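Local structure of Poly(A) ribonuclease POP2 (Saccharomyces cerevisiae, 1UOC) at residues F15-W20 / N95-W100; A29-L34 / W100-E105; N39-S44 / L81-S86. The protein degrades mRNA poly(A) tails from the 3' end, probably as a catalytic subunit of the CCR4-NOT deadenylase, through the RNase D-type (DEDD) nuclease domain described here. All blocks are in the same frame, centred on the assembly; numbering follows the deposited sequence.

Interaction 1. Residues F15-W20 / N95-W100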
loop_
_atom_site.group_PDB
_atom_site.type_symbol
_atom_site.label_atom_id
_atom_site.label_comp_id
_atom_site.label_asym_id
_atom_site.label_seq_id
_atom_site.Cartn_x
_atom_site.Cartn_y
_atom_site.Cartn_z
ATOM N N PHE A 15 -9.201 -12.485 -4.992
ATOM C CA PHE A 15 -8.334 -13.090 -5.990
ATOM C C PHE A 15 -7.219 -12.091 -6.286
ATOM O O PHE A 15 -7.496 -10.924 -6.559
ATOM C CB PHE A 15 -9.130 -13.369 -7.271
ATOM C CG PHE A 15 -8.269 -13.723 -8.447
ATOM C CD1 PHE A 15 -7.613 -14.950 -8.500
ATOM C CD2 PHE A 15 -8.073 -12.812 -9.482
ATOM C CE1 PHE A 15 -6.763 -15.266 -9.570
ATOM C CE2 PHE A 15 -7.225 -13.114 -10.559
ATOM C CZ PHE A 15 -6.568 -14.344 -10.602
ATOM N N VAL A 16 -5.969 -12.548 -6.228
ATOM C CA VAL A 16 -4.809 -11.699 -6.495
ATOM C C VAL A 16 -4.095 -12.108 -7.784
ATOM O O VAL A 16 -3.618 -13.236 -7.898
ATOM C CB VAL A 16 -3.773 -11.780 -5.354
ATOM C CG1 VAL A 16 -2.580 -10.901 -5.682
ATOM C CG2 VAL A 16 -4.394 -11.363 -4.039
ATOM N N ARG A 17 -4.010 -11.204 -8.755
ATOM C CA ARG A 17 -3.324 -11.536 -9.994
ATOM C C ARG A 17 -1.844 -11.247 -9.835
ATOM O O ARG A 17 -1.463 -10.133 -9.472
ATOM C CB ARG A 17 -3.849 -10.714 -11.170
ATOM C CG ARG A 17 -2.967 -10.829 -12.415
ATOM C CD ARG A 17 -3.427 -11.945 -13.341
ATOM N NE ARG A 17 -4.508 -11.499 -14.222
ATOM C CZ ARG A 17 -5.626 -12.183 -14.452
ATOM N NH1 ARG A 17 -5.820 -13.356 -13.871
ATOM N NH2 ARG A 17 -6.559 -11.690 -15.257
ATOM N N ASP A 18 -1.019 -12.257 -10.091
ATOM C CA ASP A 18 0.420 -12.111 -10.008
ATOM C C ASP A 18 0.887 -11.446 -11.289
ATOM O O ASP A 18 0.393 -11.760 -12.379
ATOM C CB ASP A 18 1.101 -13.471 -9.870
ATOM C CG ASP A 18 1.432 -13.810 -8.437
ATOM O OD1 ASP A 18 2.268 -13.105 -7.828
ATOM O OD2 ASP A 18 0.852 -14.783 -7.913
ATOM N N VAL A 19 1.818 -10.513 -11.152
ATOM C CA VAL A 19 2.352 -9.812 -12.304
ATOM C C VAL A 19 3.864 -10.014 -12.346
ATOM O O VAL A 19 4.546 -9.911 -11.321
ATOM C CB VAL A 19 2.035 -8.293 -12.241
ATOM C CG1 VAL A 19 2.362 -7.632 -13.574
ATOM C CG2 VAL A 19 0.562 -8.074 -11.893
ATOM N N TRP A 20 4.360 -10.336 -13.539
ATOM C CA TRP A 20 5.778 -10.545 -13.791
ATOM C C TRP A 20 6.076 -9.698 -15.013
ATOM O O TRP A 20 5.218 -8.937 -15.442
ATOM C CB TRP A 20 6.075 -12.030 -14.065
ATOM C CG TRP A 20 5.637 -12.915 -12.940
ATOM C CD1 TRP A 20 4.393 -13.451 -12.759
ATOM C CD2 TRP A 20 6.397 -13.272 -11.779
ATOM N NE1 TRP A 20 4.329 -14.112 -11.560
ATOM C CE2 TRP A 20 5.543 -14.018 -10.936
ATOM C CE3 TRP A 20 7.708 -13.030 -11.368
ATOM C CZ2 TRP A 20 5.958 -14.526 -9.706
ATOM C CZ3 TRP A 20 8.130 -13.536 -10.142
ATOM C CH2 TRP A 20 7.253 -14.276 -9.324
ATOM N N ASN A 95 -15.957 -9.263 -12.713
ATOM C CA ASN A 95 -15.145 -10.080 -13.598
ATOM C C ASN A 95 -13.720 -9.554 -13.642
ATOM O O ASN A 95 -13.497 -8.349 -13.613
ATOM C CB ASN A 95 -15.712 -10.080 -15.017
ATOM C CG ASN A 95 -16.706 -11.195 -15.246
ATOM O OD1 ASN A 95 -16.778 -11.754 -16.341
ATOM N ND2 ASN A 95 -17.483 -11.527 -14.217
ATOM N N GLY A 96 -12.756 -10.458 -13.716
ATOM C CA GLY A 96 -11.370 -10.037 -13.789
ATOM C C GLY A 96 -10.775 -9.665 -12.445
ATOM O O GLY A 96 -11.491 -9.552 -11.443
ATOM N N PRO A 97 -9.449 -9.460 -12.404
ATOM C CA PRO A 97 -8.683 -9.096 -11.209
ATOM C C PRO A 97 -8.880 -7.649 -10.749
ATOM O O PRO A 97 -9.028 -6.728 -11.552
ATOM C CB PRO A 97 -7.248 -9.368 -11.636
ATOM C CG PRO A 97 -7.281 -8.958 -13.084
ATOM C CD PRO A 97 -8.554 -9.625 -13.560
ATOM N N SER A 98 -8.835 -7.471 -9.438
ATOM C CA SER A 98 -9.007 -6.173 -8.816
ATOM C C SER A 98 -7.836 -5.937 -7.832
ATOM O O SER A 98 -7.766 -4.914 -7.145
ATOM C CB SER A 98 -10.333 -6.185 -8.069
ATOM O OG SER A 98 -10.757 -4.884 -7.812
ATOM N N THR A 99 -6.938 -6.912 -7.752
ATOM C CA THR A 99 -5.778 -6.819 -6.875
ATOM C C THR A 99 -4.609 -7.420 -7.623
ATOM O O THR A 99 -4.743 -8.456 -8.264
ATOM C CB THR A 99 -5.992 -7.592 -5.553
ATOM O OG1 THR A 99 -7.085 -7.016 -4.843
ATOM C CG2 THR A 99 -4.737 -7.493 -4.663
ATOM N N TRP A 100 -3.461 -6.768 -7.534
ATOM C CA TRP A 100 -2.278 -7.214 -8.241
ATOM C C TRP A 100 -1.109 -7.308 -7.290
ATOM O O TRP A 100 -1.023 -6.554 -6.316
ATOM C CB TRP A 100 -1.922 -6.201 -9.335
ATOM C CG TRP A 100 -2.934 -6.118 -10.449
ATOM C CD1 TRP A 100 -2.930 -6.829 -11.615
ATOM C CD2 TRP A 100 -4.136 -5.336 -10.457
ATOM N NE1 TRP A 100 -4.054 -6.540 -12.346
ATOM C CE2 TRP A 100 -4.817 -5.630 -11.658
ATOM C CE3 TRP A 100 -4.707 -4.421 -9.559
ATOM C CZ2 TRP A 100 -6.043 -5.040 -11.990
ATOM C CZ3 TRP A 100 -5.921 -3.836 -9.886
ATOM C CH2 TRP A 100 -6.580 -4.150 -11.093
HETATM O O HOH W 1 -9.413 -9.357 -7.752
#

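Interaction 2. Residues A29-L34 / W100-E105. With CA (calcium ion), chain C.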
loop_
_atom_site.group_PDB
_atom_site.type_symbol
_atom_site.label_atom_id
_atom_site.label_comp_id
_atom_site.label_asym_id
_atom_site.label_seq_id
_atom_site.Cartn_x
_atom_site.Cartn_y
_atom_site.Cartn_z
ATOM N N ALA A 29 -2.793 -2.001 -18.396
ATOM C CA ALA A 29 -3.813 -1.530 -19.332
ATOM C C ALA A 29 -5.169 -1.692 -18.631
ATOM O O ALA A 29 -6.035 -0.825 -18.735
ATOM C CB ALA A 29 -3.771 -2.343 -20.619
ATOM N N VAL A 30 -5.335 -2.799 -17.906
ATOM C CA VAL A 30 -6.571 -3.059 -17.160
ATOM C C VAL A 30 -6.721 -2.070 -16.002
ATOM O O VAL A 30 -7.805 -1.556 -15.755
ATOM C CB VAL A 30 -6.588 -4.494 -16.576
ATOM C CG1 VAL A 30 -7.802 -4.675 -15.660
ATOM C CG2 VAL A 30 -6.611 -5.520 -17.706
ATOM N N ILE A 31 -5.630 -1.808 -15.286
ATOM C CA ILE A 31 -5.662 -0.865 -14.167
ATOM C C ILE A 31 -6.130 0.495 -14.687
ATOM O O ILE A 31 -6.987 1.150 -14.106
ATOM C CB ILE A 31 -4.247 -0.709 -13.542
ATOM C CG1 ILE A 31 -3.868 -1.997 -12.808
ATOM C CG2 ILE A 31 -4.208 0.505 -12.592
ATOM C CD1 ILE A 31 -2.415 -2.048 -12.354
ATOM N N ARG A 32 -5.546 0.894 -15.801
ATOM C CA ARG A 32 -5.842 2.150 -16.452
ATOM C C ARG A 32 -7.333 2.346 -16.774
ATOM O O ARG A 32 -7.860 3.451 -16.631
ATOM C CB ARG A 32 -5.009 2.233 -17.730
ATOM C CG ARG A 32 -4.601 3.623 -18.161
ATOM C CD ARG A 32 -3.676 3.531 -19.384
ATOM N NE ARG A 32 -2.431 2.860 -19.044
ATOM C CZ ARG A 32 -1.879 1.875 -19.743
ATOM N NH1 ARG A 32 -2.456 1.422 -20.849
ATOM N NH2 ARG A 32 -0.744 1.331 -19.321
ATOM N N GLN A 33 -8.031 1.298 -17.199
ATOM C CA GLN A 33 -9.439 1.499 -17.524
ATOM C C GLN A 33 -10.376 1.274 -16.349
ATOM O O GLN A 33 -11.546 1.605 -16.428
ATOM C CB GLN A 33 -9.868 0.652 -18.742
ATOM C CG GLN A 33 -10.220 -0.786 -18.480
ATOM C CD GLN A 33 -11.676 -0.998 -18.074
ATOM O OE1 GLN A 33 -12.009 -2.023 -17.486
ATOM N NE2 GLN A 33 -12.545 -0.043 -18.396
ATOM N N LEU A 34 -9.865 0.744 -15.245
ATOM C CA LEU A 34 -10.725 0.528 -14.085
ATOM C C LEU A 34 -10.696 1.726 -13.147
ATOM O O LEU A 34 -11.710 2.057 -12.529
ATOM C CB LEU A 34 -10.284 -0.715 -13.285
ATOM C CG LEU A 34 -10.399 -2.120 -13.879
ATOM C CD1 LEU A 34 -9.703 -3.122 -12.955
ATOM C CD2 LEU A 34 -11.861 -2.480 -14.066
ATOM N N TRP A 100 -3.461 -6.768 -7.534
ATOM C CA TRP A 100 -2.278 -7.214 -8.241
ATOM C C TRP A 100 -1.109 -7.308 -7.290
ATOM O O TRP A 100 -1.023 -6.554 -6.316
ATOM C CB TRP A 100 -1.922 -6.201 -9.335
ATOM C CG TRP A 100 -2.934 -6.118 -10.449
ATOM C CD1 TRP A 100 -2.930 -6.829 -11.615
ATOM C CD2 TRP A 100 -4.136 -5.336 -10.457
ATOM N NE1 TRP A 100 -4.054 -6.540 -12.346
ATOM C CE2 TRP A 100 -4.817 -5.630 -11.658
ATOM C CE3 TRP A 100 -4.707 -4.421 -9.559
ATOM C CZ2 TRP A 100 -6.043 -5.040 -11.990
ATOM C CZ3 TRP A 100 -5.921 -3.836 -9.886
ATOM C CH2 TRP A 100 -6.580 -4.150 -11.093
ATOM N N GLN A 101 -0.211 -8.241 -7.585
ATOM C CA GLN A 101 1.004 -8.403 -6.814
ATOM C C GLN A 101 2.121 -8.346 -7.824
ATOM O O GLN A 101 2.345 -9.298 -8.562
ATOM C CB GLN A 101 1.065 -9.737 -6.075
ATOM C CG GLN A 101 2.319 -9.824 -5.190
ATOM C CD GLN A 101 2.350 -11.063 -4.314
ATOM O OE1 GLN A 101 2.718 -12.139 -4.760
ATOM N NE2 GLN A 101 1.962 -10.908 -3.065
ATOM N N PHE A 102 2.809 -7.215 -7.866
ATOM C CA PHE A 102 3.914 -7.047 -8.786
ATOM C C PHE A 102 5.175 -7.658 -8.174
ATOM O O PHE A 102 5.538 -7.357 -7.039
ATOM C CB PHE A 102 4.128 -5.560 -9.078
ATOM C CG PHE A 102 2.928 -4.879 -9.700
ATOM C CD1 PHE A 102 1.908 -4.362 -8.901
ATOM C CD2 PHE A 102 2.822 -4.762 -11.079
ATOM C CE1 PHE A 102 0.799 -3.737 -9.470
ATOM C CE2 PHE A 102 1.715 -4.138 -11.662
ATOM C CZ PHE A 102 0.701 -3.625 -10.850
ATOM N N ASN A 103 5.835 -8.525 -8.930
ATOM C CA ASN A 103 7.048 -9.186 -8.459
ATOM C C ASN A 103 8.239 -8.575 -9.206
ATOM O O ASN A 103 8.282 -8.574 -10.433
ATOM C CB ASN A 103 6.929 -10.688 -8.714
ATOM C CG ASN A 103 5.707 -11.303 -8.032
ATOM O OD1 ASN A 103 4.653 -11.485 -8.649
ATOM N ND2 ASN A 103 5.843 -11.614 -6.751
ATOM N N PHE A 104 9.199 -8.032 -8.464
ATOM C CA PHE A 104 10.336 -7.372 -9.093
ATOM C C PHE A 104 11.576 -8.229 -9.268
ATOM O O PHE A 104 11.763 -9.236 -8.573
ATOM C CB PHE A 104 10.695 -6.102 -8.322
ATOM C CG PHE A 104 9.597 -5.087 -8.298
ATOM C CD1 PHE A 104 8.683 -5.052 -7.252
ATOM C CD2 PHE A 104 9.453 -4.179 -9.341
ATOM C CE1 PHE A 104 7.635 -4.117 -7.241
ATOM C CE2 PHE A 104 8.410 -3.245 -9.342
ATOM C CZ PHE A 104 7.500 -3.216 -8.290
ATOM N N GLU A 105 12.428 -7.815 -10.196
ATOM C CA GLU A 105 13.654 -8.545 -10.471
ATOM C C GLU A 105 14.518 -8.606 -9.226
ATOM O O GLU A 105 14.567 -7.662 -8.443
ATOM C CB GLU A 105 14.432 -7.895 -11.620
ATOM C CG GLU A 105 15.135 -6.594 -11.286
ATOM C CD GLU A 105 15.604 -5.860 -12.542
ATOM O OE1 GLU A 105 16.418 -4.919 -12.431
ATOM O OE2 GLU A 105 15.144 -6.225 -13.643
HETATM CA CA CA C . -12.423 3.631 -16.961
HETATM O O HOH W 2 -10.080 4.662 -16.220
#

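Interaction 3. Residues N39-S44 / L81-S86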
loop_
_atom_site.group_PDB
_atom_site.type_symbol
_atom_site.label_atom_id
_atom_site.label_comp_id
_atom_site.label_asym_id
_atom_site.label_seq_id
_atom_site.Cartn_x
_atom_site.Cartn_y
_atom_site.Cartn_z
ATOM N N ASN A 39 -11.729 4.111 -8.133
ATOM C CA ASN A 39 -10.771 5.163 -7.819
ATOM C C ASN A 39 -10.102 5.156 -6.452
ATOM O O ASN A 39 -9.428 6.124 -6.092
ATOM C CB ASN A 39 -11.397 6.549 -8.098
ATOM C CG ASN A 39 -12.667 6.825 -7.270
ATOM O OD1 ASN A 39 -12.927 6.170 -6.260
ATOM N ND2 ASN A 39 -13.451 7.820 -7.698
ATOM N N HIS A 40 -10.295 4.089 -5.684
ATOM C CA HIS A 40 -9.635 3.956 -4.379
ATOM C C HIS A 40 -8.544 2.897 -4.586
ATOM O O HIS A 40 -8.822 1.780 -5.020
ATOM C CB HIS A 40 -10.625 3.512 -3.291
ATOM C CG HIS A 40 -11.433 4.634 -2.711
ATOM N ND1 HIS A 40 -12.231 5.458 -3.480
ATOM C CD2 HIS A 40 -11.544 5.085 -1.438
ATOM C CE1 HIS A 40 -12.792 6.370 -2.705
ATOM N NE2 HIS A 40 -12.392 6.169 -1.462
ATOM N N VAL A 41 -7.305 3.268 -4.288
ATOM C CA VAL A 41 -6.153 2.394 -4.478
ATOM C C VAL A 41 -5.365 2.179 -3.184
ATOM O O VAL A 41 -4.938 3.143 -2.542
ATOM C CB VAL A 41 -5.164 3.018 -5.491
ATOM C CG1 VAL A 41 -4.151 1.978 -5.972
ATOM C CG2 VAL A 41 -5.936 3.611 -6.651
ATOM N N SER A 42 -5.161 0.921 -2.809
ATOM C CA SER A 42 -4.382 0.613 -1.610
ATOM C C SER A 42 -3.032 0.088 -2.088
ATOM O O SER A 42 -2.929 -0.482 -3.178
ATOM C CB SER A 42 -5.068 -0.460 -0.782
ATOM O OG SER A 42 -5.166 -1.648 -1.544
ATOM N N ILE A 43 -2.003 0.294 -1.280
ATOM C CA ILE A 43 -0.672 -0.170 -1.631
ATOM C C ILE A 43 0.034 -0.837 -0.458
ATOM O O ILE A 43 -0.124 -0.442 0.695
ATOM C CB ILE A 43 0.210 0.988 -2.149
ATOM C CG1 ILE A 43 1.625 0.472 -2.428
ATOM C CG2 ILE A 43 0.219 2.139 -1.137
ATOM C CD1 ILE A 43 2.583 1.539 -2.873
ATOM N N SER A 44 0.819 -1.857 -0.769
ATOM C CA SER A 44 1.583 -2.580 0.233
ATOM C C SER A 44 2.928 -2.926 -0.395
ATOM O O SER A 44 3.052 -3.034 -1.622
ATOM C CB SER A 44 0.858 -3.849 0.659
ATOM O OG SER A 44 1.490 -4.387 1.804
ATOM N N LEU A 81 5.199 -5.793 -4.467
ATOM C CA LEU A 81 4.363 -4.639 -4.217
ATOM C C LEU A 81 2.937 -4.963 -4.647
ATOM O O LEU A 81 2.710 -5.462 -5.739
ATOM C CB LEU A 81 4.904 -3.420 -4.973
ATOM C CG LEU A 81 4.205 -2.067 -4.809
ATOM C CD1 LEU A 81 5.161 -0.953 -5.217
ATOM C CD2 LEU A 81 2.931 -2.011 -5.653
ATOM N N GLY A 82 1.977 -4.689 -3.773
ATOM C CA GLY A 82 0.590 -4.955 -4.099
ATOM C C GLY A 82 -0.253 -3.702 -4.296
ATOM O O GLY A 82 -0.026 -2.686 -3.647
ATOM N N LEU A 83 -1.209 -3.769 -5.219
ATOM C CA LEU A 83 -2.133 -2.663 -5.481
ATOM C C LEU A 83 -3.515 -3.276 -5.587
ATOM O O LEU A 83 -3.705 -4.291 -6.250
ATOM C CB LEU A 83 -1.831 -1.943 -6.803
ATOM C CG LEU A 83 -0.595 -1.058 -6.930
ATOM C CD1 LEU A 83 -0.614 -0.394 -8.309
ATOM C CD2 LEU A 83 -0.567 -0.006 -5.814
ATOM N N SER A 84 -4.482 -2.668 -4.916
ATOM C CA SER A 84 -5.842 -3.159 -4.971
ATOM C C SER A 84 -6.727 -1.956 -5.297
ATOM O O SER A 84 -6.472 -0.845 -4.816
ATOM C CB SER A 84 -6.242 -3.769 -3.626
ATOM O OG SER A 84 -7.355 -4.627 -3.786
ATOM N N LEU A 85 -7.747 -2.183 -6.122
ATOM C CA LEU A 85 -8.664 -1.117 -6.515
ATOM C C LEU A 85 -10.111 -1.418 -6.163
ATOM O O LEU A 85 -10.544 -2.578 -6.209
ATOM C CB LEU A 85 -8.574 -0.898 -8.025
ATOM C CG LEU A 85 -7.565 0.101 -8.580
ATOM C CD1 LEU A 85 -6.191 -0.192 -8.035
ATOM C CD2 LEU A 85 -7.575 -0.003 -10.105
ATOM N N SER A 86 -10.856 -0.375 -5.820
ATOM C CA SER A 86 -12.278 -0.489 -5.517
ATOM C C SER A 86 -12.860 0.921 -5.508
ATOM O O SER A 86 -12.113 1.903 -5.576
ATOM C CB SER A 86 -12.517 -1.131 -4.152
ATOM O OG SER A 86 -12.387 -0.157 -3.119
#

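Interaction 1. Residues F15-W20 / N95-W100
R17 drapes its guanidinium over P97, one flat face turned to the proline ring and NH2 coming to 3.3 Å from P97 CD. Lower down the same arginine, CB packs on P97 CB. F15 meets that CB too, but with its ring edge: F15 CE2 is 3.9 Å from P97 CB, the two side chains lying side by side and pointing the same way. Further along, V19 CG2 touches the rim of the W100 indole near the ring plane, 3.7 Å from W100 CD1, and V16 CG2 meets the methyl CG2 of T99 at 3.9 Å.

The backbones run parallel here. R17 N gives a nearly straight hydrogen bond to T99 O (2.9 Å, 165° at the hydrogen), and W100 CA makes a CA-H...O contact with R17 O. Before the strands pair, a water takes over: it donates to F15 O at 2.7 Å and accepts from S98 N at 2.6 Å. Further backbone bonds from R17 and V19 to Q101 continue the pairing, so that strand 17-19 forms the outermost strand on one side of the mixed sheet of this RNase H-like DEDD nuclease fold, next to strand 99-103.

The R17 chain starts out with CG anti to the backbone N (chi1 168°) and then bends at chi2 and chi3, which folds the guanidinium back over P97. E27, on helix 24-34, steadies it through a salt bridge between its OE1 and R17 NE, while its OE2 accepts the indole N-H of W100. One carboxylate thus positions a side chain from each strand and probably tempers the arginine's charge. T99 turns its hydroxyl to S84 OG on the next strand, which leaves its methyl for V16. The V16 side chain also touches I243 in a loop.

Interaction 2. Residues A29-L34 / W100-E105
I31 plants CG1 almost squarely over the six-membered ring of W100, 3.7 Å from its centroid and only 7° off the ring normal, a CH-pi contact. Two more helix residues reach the rim of the same indole: L34 CD1 lies in the ring plane 3.8 Å from W100 CH2, and V30 CG1 comes to the edge at CZ2. With chi2 extended at 170°, I31 carries CD1 past the indole to F102, where it meets the ring edge in plane, 3.8 Å from F102 CZ.

The contact packs helix 24-34 on one face of the sheet in this RNase H-like fold. The axes of segments 29-34 and 100-103 come no closer than 12.4 Å, with 143° between their directions, a separation bridged wholly by side chains. Replacing W100 with an alanine would probably open a gap between helix and sheet, with I31, V30 and L34 losing their shared aromatic surface and E27 an N-H partner. F28 and F141 add further aromatic contacts to F102. At the C-terminal end of the helix, Q33 O binds the calcium ion at 2.3 Å; S36 OG and a water hydrogen-bonded to R32 O also bind it.

Interaction 3. Residues N39-S44 / L81-S86
V41 lays CG1 against L85 CD1 at 3.6 Å, side by side in a non-hydrogen-bonded pair of antiparallel strands. The next such pair repeats the pattern, with L83 CD2 3.9 Å from I43 CB and also reaching back toward V41. On the reverse face, apart from H40, the side chains are small: S42, its OG turned between backbone N and carbonyl carbon (chi1 62°), brings that oxygen to 3.2 Å from S84 CB, and S44 faces G82, which has no side chain.

Six backbone hydrogen bonds, two for each of the pairs H40-S86, S42-S84 and S44-G82, lock the register. Where strand 40-48 begins and strand 77-86 ends, N39 and H40 both face S86 in a classic beta bulge, where H40 N bonds S86 O at 2.8 Å. N39 OD1 accepts from H40 ND1 in the imidazole plane (3.0 Å), fixing the ring's turn.

S44 is a predicted ligand of a catalytic divalent metal ion, as are E46, D166 and Q250. The serine face lies under helix 247-264, where S42 OG bonds S251 O and S44 touches Q250; strand 157-160 flanks segment 39-44, and strand 99-103 flanks segment 81-86.

From the N terminus, the chain lays down 15-20, then helix segment 29-34, then strand segment 39-44, each waiting for a later partner. Interaction 3 closes first, when 81-86 returns antiparallel to 39-44. Interaction 1 closes next as 95-100 comes alongside 15-20, and interaction 2 follows directly as 100-105 meets 29-34. Interaction 3 therefore lies within both larger loops, whereas interactions 1 and 2 cross along the chain and share W100. Strand 99-103 is the common element: it joins the outermost strand 17-19 to strand 77-86, which continues the sheet to 40-48, while helix 24-34 packs on one face of that sheet.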